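Local atomic coordinates of 378aa long hypothetical citrate synthase (Sulfolobus tokodaii, PDB entry 1VGM), a protein that belongs to the citrate synthase family, a largely helical protein whose assembly holds two chains. Residues Lys241-Glu245 with Lys246-Gly250. Numbering follows the deposited sequence.
Sequences KWFEE and KIIKG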
ATOM      1  N   LYS A 241      27.752 -31.808   5.483  1.00 13.25           N
ATOM      2  CA  LYS A 241      27.481 -31.741   6.912  1.00 12.48           C
ATOM      3  C   LYS A 241      26.280 -30.834   7.210  1.00 14.22           C
ATOM      4  O   LYS A 241      25.383 -31.210   7.969  1.00 12.44           O
ATOM      5  CB  LYS A 241      28.726 -31.232   7.639  1.00 13.48           C
ATOM      6  CG  LYS A 241      28.543 -30.974   9.125  1.00 19.94           C
ATOM      7  CD  LYS A 241      29.816 -30.397   9.735  1.00 24.09           C
ATOM      8  CE  LYS A 241      29.803 -30.482  11.256  1.00 26.37           C
ATOM      9  NZ  LYS A 241      31.181 -30.347  11.825  1.00 31.68           N
ATOM     10  N   TRP A 242      26.273 -29.643   6.611  1.00 12.41           N
ATOM     11  CA  TRP A 242      25.235 -28.639   6.855  1.00 11.75           C
ATOM     12  C   TRP A 242      23.863 -29.147   6.413  1.00  9.70           C
ATOM     13  O   TRP A 242      22.876 -29.029   7.137  1.00  9.70           O
ATOM     14  CB  TRP A 242      25.572 -27.349   6.096  1.00 10.66           C
ATOM     15  CG  TRP A 242      24.597 -26.234   6.307  1.00 12.23           C
ATOM     16  CD1 TRP A 242      24.677 -25.241   7.241  1.00 12.35           C
ATOM     17  CD2 TRP A 242      23.408 -25.974   5.544  1.00 10.45           C
ATOM     18  NE1 TRP A 242      23.612 -24.377   7.104  1.00 14.93           N
ATOM     19  CE2 TRP A 242      22.819 -24.806   6.072  1.00 11.76           C
ATOM     20  CE3 TRP A 242      22.795 -26.606   4.454  1.00 12.25           C
ATOM     21  CZ2 TRP A 242      21.644 -24.252   5.547  1.00 10.41           C
ATOM     22  CZ3 TRP A 242      21.622 -26.053   3.930  1.00 10.60           C
ATOM     23  CH2 TRP A 242      21.063 -24.888   4.481  1.00 12.51           C
ATOM     24  N   PHE A 243      23.814 -29.712   5.214  1.00  7.48           N
ATOM     25  CA  PHE A 243      22.569 -30.223   4.654  1.00  7.99           C
ATOM     26  C   PHE A 243      21.945 -31.289   5.548  1.00 10.26           C
ATOM     27  O   PHE A 243      20.741 -31.261   5.810  1.00  9.83           O
ATOM     28  CB  PHE A 243      22.833 -30.803   3.260  1.00  7.74           C
ATOM     29  CG  PHE A 243      21.591 -31.130   2.494  1.00  8.99           C
ATOM     30  CD1 PHE A 243      20.978 -32.370   2.633  1.00  8.74           C
ATOM     31  CD2 PHE A 243      21.035 -30.204   1.617  1.00 11.95           C
ATOM     32  CE1 PHE A 243      19.821 -32.677   1.913  1.00 11.68           C
ATOM     33  CE2 PHE A 243      19.877 -30.501   0.894  1.00 11.94           C
ATOM     34  CZ  PHE A 243      19.274 -31.738   1.037  1.00 10.69           C
ATOM     35  N   GLU A 244      22.757 -32.240   6.004  1.00 11.49           N
ATOM     36  CA  GLU A 244      22.242 -33.332   6.826  1.00 13.16           C
ATOM     37  C   GLU A 244      21.737 -32.774   8.160  1.00 12.93           C
ATOM     38  O   GLU A 244      20.688 -33.178   8.659  1.00 14.46           O
ATOM     39  CB  GLU A 244      23.334 -34.384   7.072  1.00 12.77           C
ATOM     40  CG  GLU A 244      22.928 -35.500   8.046  1.00 16.45           C
ATOM     41  CD  GLU A 244      21.875 -36.446   7.476  1.00 20.10           C
ATOM     42  OE1 GLU A 244      21.214 -37.164   8.266  1.00 22.80           O
ATOM     43  OE2 GLU A 244      21.713 -36.477   6.241  1.00 16.71           O
ATOM     44  N   GLU A 245      22.485 -31.832   8.722  1.00 14.70           N
ATOM     45  CA  GLU A 245      22.164 -31.285  10.034  1.00 15.38           C
ATOM     46  C   GLU A 245      20.914 -30.407   9.994  1.00 16.54           C
ATOM     47  O   GLU A 245      19.968 -30.621  10.752  1.00 13.47           O
ATOM     48  CB  GLU A 245      23.349 -30.478  10.565  1.00 15.39           C
ATOM     49  CG  GLU A 245      23.122 -29.859  11.935  1.00 17.53           C
ATOM     50  CD  GLU A 245      24.268 -28.963  12.363  1.00 19.39           C
ATOM     51  OE1 GLU A 245      24.009 -27.947  13.041  1.00 27.99           O
ATOM     52  OE2 GLU A 245      25.429 -29.267  12.029  1.00 20.89           O
ATOM     53  N   LYS A 246      20.909 -29.415   9.112  1.00 16.02           N
ATOM     54  CA  LYS A 246      19.839 -28.425   9.112  1.00 17.28           C
ATOM     55  C   LYS A 246      18.592 -28.931   8.404  1.00 17.85           C
ATOM     56  O   LYS A 246      17.474 -28.702   8.866  1.00 15.66           O
ATOM     57  CB  LYS A 246      20.317 -27.133   8.452  1.00 19.26           C
ATOM     58  CG  LYS A 246      21.382 -26.401   9.248  1.00 20.87           C
ATOM     59  CD  LYS A 246      20.842 -25.936  10.595  1.00 23.88           C
ATOM     60  CE  LYS A 246      21.584 -24.705  11.115  1.00 29.08           C
ATOM     61  NZ  LYS A 246      22.885 -25.045  11.761  1.00 27.52           N
ATOM     62  N   ILE A 247      18.783 -29.623   7.285  1.00 17.23           N
ATOM     63  CA  ILE A 247      17.667 -29.964   6.413  1.00 17.62           C
ATOM     64  C   ILE A 247      17.101 -31.361   6.662  1.00 16.79           C
ATOM     65  O   ILE A 247      15.889 -31.518   6.806  1.00 16.74           O
ATOM     66  CB  ILE A 247      18.070 -29.825   4.932  1.00 18.80           C
ATOM     67  CG1 ILE A 247      18.437 -28.370   4.648  1.00 19.12           C
ATOM     68  CG2 ILE A 247      16.922 -30.253   4.027  1.00 18.48           C
ATOM     69  CD1 ILE A 247      19.096 -28.164   3.319  1.00 29.64           C
ATOM     70  N   ILE A 248      17.967 -32.370   6.724  1.00 16.19           N
ATOM     71  CA  ILE A 248      17.511 -33.740   6.961  1.00 17.44           C
ATOM     72  C   ILE A 248      17.139 -33.992   8.424  1.00 19.02           C
ATOM     73  O   ILE A 248      16.029 -34.425   8.718  1.00 17.78           O
ATOM     74  CB  ILE A 248      18.573 -34.777   6.543  1.00 17.50           C
ATOM     75  CG1 ILE A 248      18.929 -34.598   5.062  1.00 18.10           C
ATOM     76  CG2 ILE A 248      18.042 -36.192   6.787  1.00 16.74           C
ATOM     77  CD1 ILE A 248      17.789 -34.890   4.097  1.00 17.35           C
ATOM     78  N   LYS A 249      18.064 -33.723   9.339  1.00 18.81           N
ATOM     79  CA  LYS A 249      17.794 -33.928  10.756  1.00 22.67           C
ATOM     80  C   LYS A 249      16.955 -32.809  11.364  1.00 21.36           C
ATOM     81  O   LYS A 249      16.008 -33.074  12.100  1.00 21.21           O
ATOM     82  CB  LYS A 249      19.104 -34.065  11.533  1.00 23.37           C
ATOM     83  CG  LYS A 249      19.853 -35.353  11.243  1.00 28.58           C
ATOM     84  CD  LYS A 249      21.050 -35.506  12.166  1.00 32.65           C
ATOM     85  CE  LYS A 249      20.608 -35.743  13.599  1.00 34.67           C
ATOM     86  NZ  LYS A 249      21.755 -35.666  14.549  1.00 41.12           N
ATOM     87  N   GLY A 250      17.305 -31.562  11.060  1.00 22.30           N
ATOM     88  CA  GLY A 250      16.581 -30.432  11.618  1.00 23.21           C
ATOM     89  C   GLY A 250      15.287 -30.139  10.878  1.00 24.44           C
ATOM     90  O   GLY A 250      14.534 -29.236  11.254  1.00 26.90           O
TER
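Ile247 sets its CD1 in the corner formed by two aromatic rings, 3.3 Å from CD2 of Phe243 and equally near CZ3 of Trp242. Its CB stands over the centre of the Phe243 ring, 4.3 Å from the centroid and practically on the ring normal. Beside it, Ile248 brings CD1 to within 3.7 Å of Phe243 CE1. Both rings leave the backbone with CG anti to N (chi1 -178° for Trp242, -170° for Phe243), which swings them along the helix toward the following turn. Helix 284-304 continues this apolar patch with Leu299 and Phe304. On the same side of the indole, over its five-membered ring, Lys246 lays CG as a CH-pi contact, while NE1 is hydrogen-bonded to OE2 of Glu232 in helix 222-233. The lysine chain, bent at chi2 and again at chi4, brings NZ to Glu245 OE1, a weak salt bridge at 3.4 Å. Glu244, bent at chi2, reaches its carboxylate forward against the side chain of Ile248, with OE2 3.6 Å from CG1. Beneath the side chains the backbone widens: Phe243 O accepts from both Ile247 N and Ile248 N, then Glu244 O takes Lys249 N at 2.8 Å and Glu245 O takes Gly250 N. The i+5 bonds following the i+4 bond from Lys246 N to Trp242 O make a pi-type turn at the C-terminal end of amphipathic helix 239-249, at the periphery of the predominantly helical citrate synthase fold.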